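Local coordinates for BH2092 protein (Bacillus halodurans, PDB 3NHV) that is of unknown function but folds as a rhodanese-like domain, a fold found in sulfurtransferases and related to phosphatases, at residues Lys71-Pro82 with Phe99-Tyr110. Sequence-based numbering, arbitrary orientation.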
ATOM      1  N   LYS B  71      20.044   7.806  19.255  1.00 58.09           N
ATOM      2  CA  LYS B  71      19.619   8.741  18.215  1.00 58.74           C
ATOM      3  C   LYS B  71      20.538   8.640  17.002  1.00 58.06           C
ATOM      4  O   LYS B  71      20.275   9.251  15.966  1.00 61.34           O
ATOM      5  CB  LYS B  71      19.664  10.185  18.730  1.00 60.82           C
ATOM      6  CG  LYS B  71      18.666  10.527  19.830  1.00 63.59           C
ATOM      7  CD  LYS B  71      17.307  10.898  19.273  1.00 64.41           C
ATOM      8  CE  LYS B  71      16.349  11.334  20.381  1.00 67.95           C
ATOM      9  NZ  LYS B  71      16.828  12.531  21.141  1.00 65.16           N
ATOM     10  N   GLU B  72      21.624   7.885  17.133  1.00 53.88           N
ATOM     11  CA  GLU B  72      22.566   7.735  16.032  1.00 50.84           C
ATOM     12  C   GLU B  72      22.103   6.675  15.052  1.00 51.14           C
ATOM     13  O   GLU B  72      22.569   6.617  13.916  1.00 52.34           O
ATOM     14  CB  GLU B  72      23.950   7.354  16.554  1.00 55.35           C
ATOM     15  CG  GLU B  72      24.668   8.457  17.304  1.00 70.53           C
ATOM     16  CD  GLU B  72      24.638   9.786  16.564  1.00 81.52           C
ATOM     17  OE1 GLU B  72      23.667  10.555  16.766  1.00 84.68           O
ATOM     18  OE2 GLU B  72      25.574  10.058  15.772  1.00 82.65           O
ATOM     19  N   LYS B  73      21.188   5.829  15.507  1.00 50.68           N
ATOM     20  CA  LYS B  73      20.663   4.756  14.678  1.00 50.55           C
ATOM     21  C   LYS B  73      19.389   5.193  13.968  1.00 60.12           C
ATOM     22  O   LYS B  73      19.006   6.363  14.029  1.00 67.88           O
ATOM     23  CB  LYS B  73      20.384   3.539  15.547  1.00 47.00           C
ATOM     24  CG  LYS B  73      21.614   3.008  16.253  1.00 45.02           C
ATOM     25  CD  LYS B  73      21.251   1.828  17.112  1.00 47.81           C
ATOM     26  CE  LYS B  73      22.477   1.070  17.564  1.00 53.88           C
ATOM     27  NZ  LYS B  73      22.051  -0.131  18.336  1.00 55.49           N
ATOM     28  N   VAL B  74      18.736   4.262  13.279  1.00 59.02           N
ATOM     29  CA  VAL B  74      17.491   4.581  12.582  1.00 45.94           C
ATOM     30  C   VAL B  74      16.390   3.657  13.079  1.00 45.03           C
ATOM     31  O   VAL B  74      16.609   2.459  13.219  1.00 50.51           O
ATOM     32  CB  VAL B  74      17.622   4.405  11.060  1.00 43.98           C
ATOM     33  CG1 VAL B  74      16.287   4.716  10.401  1.00 42.19           C
ATOM     34  CG2 VAL B  74      18.706   5.330  10.510  1.00 42.28           C
ATOM     35  N   ILE B  75      15.214   4.215  13.355  1.00 44.58           N
ATOM     36  CA  ILE B  75      14.080   3.421  13.835  1.00 41.02           C
ATOM     37  C   ILE B  75      13.216   2.931  12.663  1.00 42.17           C
ATOM     38  O   ILE B  75      12.872   3.702  11.766  1.00 33.56           O
ATOM     39  CB  ILE B  75      13.179   4.239  14.833  1.00 41.00           C
ATOM     40  CG1 ILE B  75      13.900   4.441  16.164  1.00 38.40           C
ATOM     41  CG2 ILE B  75      11.884   3.497  15.124  1.00 43.52           C
ATOM     42  CD1 ILE B  75      15.018   5.439  16.114  1.00 53.64           C
ATOM     43  N   ILE B  76      12.888   1.640  12.682  1.00 40.59           N
ATOM     44  CA  ILE B  76      12.065   1.017  11.652  1.00 40.42           C
ATOM     45  C   ILE B  76      10.807   0.511  12.344  1.00 43.57           C
ATOM     46  O   ILE B  76      10.875  -0.393  13.168  1.00 46.02           O
ATOM     47  CB  ILE B  76      12.774  -0.199  10.992  1.00 41.58           C
ATOM     48  CG1 ILE B  76      14.159   0.204  10.484  1.00 37.36           C
ATOM     49  CG2 ILE B  76      11.933  -0.723   9.823  1.00 32.12           C
ATOM     50  CD1 ILE B  76      14.134   1.168   9.318  1.00 41.45           C
ATOM     51  N   THR B  77       9.661   1.092  12.011  1.00 39.10           N
ATOM     52  CA  THR B  77       8.413   0.681  12.634  1.00 42.18           C
ATOM     53  C   THR B  77       7.631  -0.256  11.741  1.00 38.17           C
ATOM     54  O   THR B  77       7.706  -0.157  10.522  1.00 39.26           O
ATOM     55  CB  THR B  77       7.517   1.896  12.930  1.00 49.86           C
ATOM     56  OG1 THR B  77       7.162   2.529  11.695  1.00 50.08           O
ATOM     57  CG2 THR B  77       8.253   2.902  13.808  1.00 49.21           C
ATOM     58  N   TYR B  78       6.878  -1.170  12.342  1.00 39.77           N
ATOM     59  CA  TYR B  78       6.058  -2.068  11.548  1.00 39.58           C
ATOM     60  C   TYR B  78       4.797  -2.448  12.311  1.00 41.58           C
ATOM     61  O   TYR B  78       4.827  -2.632  13.530  1.00 47.66           O
ATOM     62  CB  TYR B  78       6.852  -3.314  11.126  1.00 45.79           C
ATOM     63  CG  TYR B  78       6.997  -4.391  12.178  1.00 46.49           C
ATOM     64  CD1 TYR B  78       5.964  -5.285  12.434  1.00 41.69           C
ATOM     65  CD2 TYR B  78       8.180  -4.530  12.896  1.00 45.59           C
ATOM     66  CE1 TYR B  78       6.107  -6.293  13.371  1.00 45.14           C
ATOM     67  CE2 TYR B  78       8.336  -5.534  13.836  1.00 39.15           C
ATOM     68  CZ  TYR B  78       7.299  -6.415  14.069  1.00 41.09           C
ATOM     69  OH  TYR B  78       7.464  -7.430  14.984  1.00 36.11           O
ATOM     70  N   CYS B  79       3.686  -2.522  11.585  1.00 43.83           N
ATOM     71  CA  CYS B  79       2.396  -2.884  12.154  1.00 40.64           C
ATOM     72  C   CYS B  79       2.002  -4.215  11.525  1.00 45.21           C
ATOM     73  O   CYS B  79       2.863  -4.963  11.081  1.00 44.82           O
ATOM     74  CB  CYS B  79       1.341  -1.812  11.845  1.00 49.93           C
ATOM     75  SG  CYS B  79      -0.362  -2.300  12.322  1.00 83.65           S
ATOM     76  N   TRP B  80       0.711  -4.517  11.478  1.00 43.70           N
ATOM     77  CA  TRP B  80       0.273  -5.771  10.900  1.00 46.59           C
ATOM     78  C   TRP B  80       0.566  -5.883   9.422  1.00 47.23           C
ATOM     79  O   TRP B  80       1.230  -6.824   8.994  1.00 52.74           O
ATOM     80  CB  TRP B  80      -1.219  -5.985  11.132  1.00 51.42           C
ATOM     81  CG  TRP B  80      -1.536  -6.307  12.545  1.00 55.06           C
ATOM     82  CD1 TRP B  80      -1.823  -5.422  13.544  1.00 57.89           C
ATOM     83  CD2 TRP B  80      -1.562  -7.607  13.138  1.00 47.82           C
ATOM     84  NE1 TRP B  80      -2.025  -6.094  14.726  1.00 56.44           N
ATOM     85  CE2 TRP B  80      -1.869  -7.437  14.506  1.00 53.78           C
ATOM     86  CE3 TRP B  80      -1.347  -8.902  12.650  1.00 52.12           C
ATOM     87  CZ2 TRP B  80      -1.977  -8.510  15.391  1.00 48.59           C
ATOM     88  CZ3 TRP B  80      -1.454  -9.975  13.533  1.00 55.76           C
ATOM     89  CH2 TRP B  80      -1.764  -9.769  14.890  1.00 55.65           C
ATOM     90  N   GLY B  81       0.071  -4.925   8.643  1.00 47.50           N
ATOM     91  CA  GLY B  81       0.290  -4.955   7.206  1.00 52.80           C
ATOM     92  C   GLY B  81      -0.185  -3.723   6.447  1.00 54.09           C
ATOM     93  O   GLY B  81      -0.357  -2.651   7.033  1.00 47.58           O
ATOM     94  N   PRO B  82      -0.419  -3.856   5.130  1.00 54.11           N
ATOM     95  CA  PRO B  82      -0.873  -2.802   4.213  1.00 54.36           C
ATOM     96  C   PRO B  82      -2.087  -2.009   4.677  1.00 52.02           C
ATOM     97  O   PRO B  82      -2.184  -0.807   4.446  1.00 41.46           O
ATOM     98  CB  PRO B  82      -1.180  -3.570   2.928  1.00 49.85           C
ATOM     99  CG  PRO B  82      -0.235  -4.701   2.981  1.00 53.62           C
ATOM    100  CD  PRO B  82      -0.314  -5.144   4.421  1.00 47.93           C
ATOM    101  N   PHE B  99      14.071  11.399  16.656  1.00 52.14           N
ATOM    102  CA  PHE B  99      14.646  10.210  16.030  1.00 47.06           C
ATOM    103  C   PHE B  99      14.535  10.192  14.501  1.00 54.38           C
ATOM    104  O   PHE B  99      13.658  10.831  13.919  1.00 51.63           O
ATOM    105  CB  PHE B  99      13.964   8.940  16.559  1.00 48.01           C
ATOM    106  CG  PHE B  99      14.430   8.509  17.920  1.00 53.42           C
ATOM    107  CD1 PHE B  99      13.599   8.635  19.032  1.00 56.11           C
ATOM    108  CD2 PHE B  99      15.700   7.969  18.092  1.00 57.14           C
ATOM    109  CE1 PHE B  99      14.033   8.229  20.293  1.00 57.32           C
ATOM    110  CE2 PHE B  99      16.142   7.563  19.343  1.00 50.18           C
ATOM    111  CZ  PHE B  99      15.307   7.692  20.446  1.00 56.40           C
ATOM    112  N   ARG B 100      15.442   9.456  13.856  1.00 57.22           N
ATOM    113  CA  ARG B 100      15.413   9.285  12.400  1.00 54.42           C
ATOM    114  C   ARG B 100      14.604   7.993  12.284  1.00 51.07           C
ATOM    115  O   ARG B 100      14.886   7.015  12.988  1.00 43.47           O
ATOM    116  CB  ARG B 100      16.825   9.092  11.838  1.00 57.24           C
ATOM    117  CG  ARG B 100      17.758  10.297  12.022  1.00 58.30           C
ATOM    118  CD  ARG B 100      17.515  11.382  10.980  1.00 49.33           C
ATOM    119  NE  ARG B 100      18.327  12.572  11.223  1.00 47.80           N
ATOM    120  CZ  ARG B 100      18.744  13.402  10.266  1.00 54.71           C
ATOM    121  NH1 ARG B 100      18.427  13.162   8.999  1.00 48.09           N
ATOM    122  NH2 ARG B 100      19.474  14.471  10.570  1.00 36.49           N
ATOM    123  N   VAL B 101      13.608   7.982  11.407  1.00 42.89           N
ATOM    124  CA  VAL B 101      12.750   6.817  11.306  1.00 43.55           C
ATOM    125  C   VAL B 101      12.200   6.551   9.912  1.00 41.62           C
ATOM    126  O   VAL B 101      12.067   7.469   9.107  1.00 44.34           O
ATOM    127  CB  VAL B 101      11.562   6.985  12.271  1.00 39.33           C
ATOM    128  CG1 VAL B 101      10.760   8.207  11.861  1.00 31.78           C
ATOM    129  CG2 VAL B 101      10.683   5.740  12.273  1.00 47.40           C
ATOM    130  N   LYS B 102      11.873   5.283   9.664  1.00 40.17           N
ATOM    131  CA  LYS B 102      11.302   4.809   8.405  1.00 41.13           C
ATOM    132  C   LYS B 102      10.258   3.756   8.780  1.00 43.56           C
ATOM    133  O   LYS B 102      10.427   3.051   9.779  1.00 47.08           O
ATOM    134  CB  LYS B 102      12.371   4.145   7.520  1.00 38.58           C
ATOM    135  CG  LYS B 102      13.509   5.050   7.072  1.00 50.68           C
ATOM    136  CD  LYS B 102      14.405   4.358   6.045  1.00 44.96           C
ATOM    137  CE  LYS B 102      15.351   5.364   5.384  1.00 59.04           C
ATOM    138  NZ  LYS B 102      15.836   4.915   4.042  1.00 57.78           N
ATOM    139  N   GLU B 103       9.186   3.646   7.996  1.00 42.03           N
ATOM    140  CA  GLU B 103       8.153   2.647   8.268  1.00 38.90           C
ATOM    141  C   GLU B 103       8.323   1.487   7.304  1.00 45.49           C
ATOM    142  O   GLU B 103       8.731   1.680   6.156  1.00 46.67           O
ATOM    143  CB  GLU B 103       6.748   3.241   8.115  1.00 44.27           C
ATOM    144  CG  GLU B 103       6.390   3.672   6.698  1.00 56.42           C
ATOM    145  CD  GLU B 103       5.058   4.407   6.618  1.00 55.89           C
ATOM    146  OE1 GLU B 103       4.032   3.845   7.070  1.00 60.47           O
ATOM    147  OE2 GLU B 103       5.037   5.544   6.099  1.00 50.23           O
ATOM    148  N   LEU B 104       8.013   0.286   7.781  1.00 42.30           N
ATOM    149  CA  LEU B 104       8.127  -0.927   6.984  1.00 41.89           C
ATOM    150  C   LEU B 104       6.817  -1.226   6.264  1.00 48.29           C
ATOM    151  O   LEU B 104       5.800  -1.487   6.908  1.00 48.71           O
ATOM    152  CB  LEU B 104       8.475  -2.112   7.885  1.00 30.92           C
ATOM    153  CG  LEU B 104       8.611  -3.454   7.174  1.00 44.60           C
ATOM    154  CD1 LEU B 104       9.882  -3.456   6.338  1.00 43.62           C
ATOM    155  CD2 LEU B 104       8.659  -4.582   8.187  1.00 52.00           C
ATOM    156  N   ILE B 105       6.846  -1.193   4.935  1.00 51.10           N
ATOM    157  CA  ILE B 105       5.657  -1.490   4.139  1.00 49.21           C
ATOM    158  C   ILE B 105       5.470  -3.004   4.082  1.00 50.67           C
ATOM    159  O   ILE B 105       6.427  -3.752   3.863  1.00 46.66           O
ATOM    160  CB  ILE B 105       5.787  -0.963   2.688  1.00 43.81           C
ATOM    161  CG1 ILE B 105       6.995  -1.598   2.006  1.00 48.25           C
ATOM    162  CG2 ILE B 105       5.940   0.544   2.693  1.00 44.54           C
ATOM    163  CD1 ILE B 105       7.043  -1.363   0.506  1.00 48.63           C
ATOM    164  N   GLY B 106       4.236  -3.453   4.284  1.00 48.82           N
ATOM    165  CA  GLY B 106       3.960  -4.877   4.254  1.00 45.33           C
ATOM    166  C   GLY B 106       3.767  -5.423   5.657  1.00 51.10           C
ATOM    167  O   GLY B 106       3.089  -6.433   5.862  1.00 42.46           O
ATOM    168  N   GLY B 107       4.369  -4.747   6.631  1.00 48.87           N
ATOM    169  CA  GLY B 107       4.243  -5.182   8.010  1.00 49.63           C
ATOM    170  C   GLY B 107       4.729  -6.605   8.203  1.00 53.38           C
ATOM    171  O   GLY B 107       5.515  -7.119   7.403  1.00 56.37           O
ATOM    172  N   ILE B 108       4.257  -7.251   9.263  1.00 46.83           N
ATOM    173  CA  ILE B 108       4.661  -8.611   9.559  1.00 40.60           C
ATOM    174  C   ILE B 108       3.898  -9.575   8.668  1.00 39.00           C
ATOM    175  O   ILE B 108       4.316 -10.708   8.454  1.00 38.13           O
ATOM    176  CB  ILE B 108       4.403  -8.954  11.047  1.00 52.93           C
ATOM    177  CG1 ILE B 108       5.045 -10.300  11.396  1.00 54.99           C
ATOM    178  CG2 ILE B 108       2.907  -8.975  11.329  1.00 42.53           C
ATOM    179  CD1 ILE B 108       5.035 -10.615  12.885  1.00 61.08           C
ATOM    180  N   GLU B 109       2.773  -9.114   8.145  1.00 38.57           N
ATOM    181  CA  GLU B 109       1.986  -9.947   7.272  1.00 42.56           C
ATOM    182  C   GLU B 109       2.825 -10.386   6.074  1.00 44.72           C
ATOM    183  O   GLU B 109       3.005 -11.575   5.836  1.00 54.77           O
ATOM    184  CB  GLU B 109       0.759  -9.198   6.782  1.00 40.12           C
ATOM    185  CG  GLU B 109       0.014  -9.971   5.728  1.00 44.73           C
ATOM    186  CD  GLU B 109      -1.084  -9.172   5.085  1.00 47.47           C
ATOM    187  OE1 GLU B 109      -1.598  -9.631   4.045  1.00 49.22           O
ATOM    188  OE2 GLU B 109      -1.433  -8.095   5.621  1.00 53.00           O
ATOM    189  N   TYR B 110       3.355  -9.434   5.320  1.00 43.40           N
ATOM    190  CA  TYR B 110       4.153  -9.796   4.163  1.00 46.08           C
ATOM    191  C   TYR B 110       5.542 -10.309   4.517  1.00 47.58           C
ATOM    192  O   TYR B 110       6.221 -10.907   3.684  1.00 53.75           O
ATOM    193  CB  TYR B 110       4.214  -8.622   3.180  1.00 46.74           C
ATOM    194  CG  TYR B 110       3.049  -8.634   2.208  1.00 62.64           C
ATOM    195  CD1 TYR B 110       3.133  -9.336   0.997  1.00 61.58           C
ATOM    196  CD2 TYR B 110       1.831  -8.017   2.526  1.00 57.48           C
ATOM    197  CE1 TYR B 110       2.036  -9.429   0.132  1.00 56.01           C
ATOM    198  CE2 TYR B 110       0.728  -8.107   1.664  1.00 55.68           C
ATOM    199  CZ  TYR B 110       0.842  -8.816   0.476  1.00 54.94           C
ATOM    200  OH  TYR B 110      -0.241  -8.927  -0.364  1.00 66.26           O
TER
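Ile75 lays CD1 against Phe99, 3.3 Å from ring atom CD2, while its CG2 branch meets CG2 of Val101; Thr77 CG2 reaches the same valine methyl. Ile75 and Thr77 also pack on Phe94 of helix 86-96, the crossover of a right-handed beta-alpha-beta unit whose strand 74-78 is the central one of the parallel sheet, with 100-105 beside it. Lys71 bends over one face of the Phe99 ring, its CD 3.7 Å from the centroid in a CH-pi contact. An alanine in place of Phe99 would probably open a gap beside Ile75 CD1 and leave the aliphatic chain of Lys71 without a surface to lie on. On the opposite face Ile76 CD1 packs against CB of Lys102, the two side chains pointing the same way. Tyr78 CE1 touches Ile108 CB at 3.9 Å. Between strands, Ile75 N donates to Arg100 O (2.8 Å, N-H...O 179°), Lys102 N to Ile75 O, Thr77 N to Lys102 O and Leu104 N to Thr77 O. Thr77 OG1, set between its backbone N and carbonyl carbon (chi1 63°), turns to the helix side and donates a hydrogen bond to Ala87 O. Past strand 74-78, Cys79 O and Trp80 O accept from Ile108 N (3.2 Å) and Glu109 N (2.9 Å). Gly107, where a CB would strike Trp80 O, permits this approach. Main-chain hydrogen bonds, not polar side chains, thus tie the Cys79-Cys84 disulfide loop to helix 107-113; its place after the central strand is consistent with the rhodanese active-site loop.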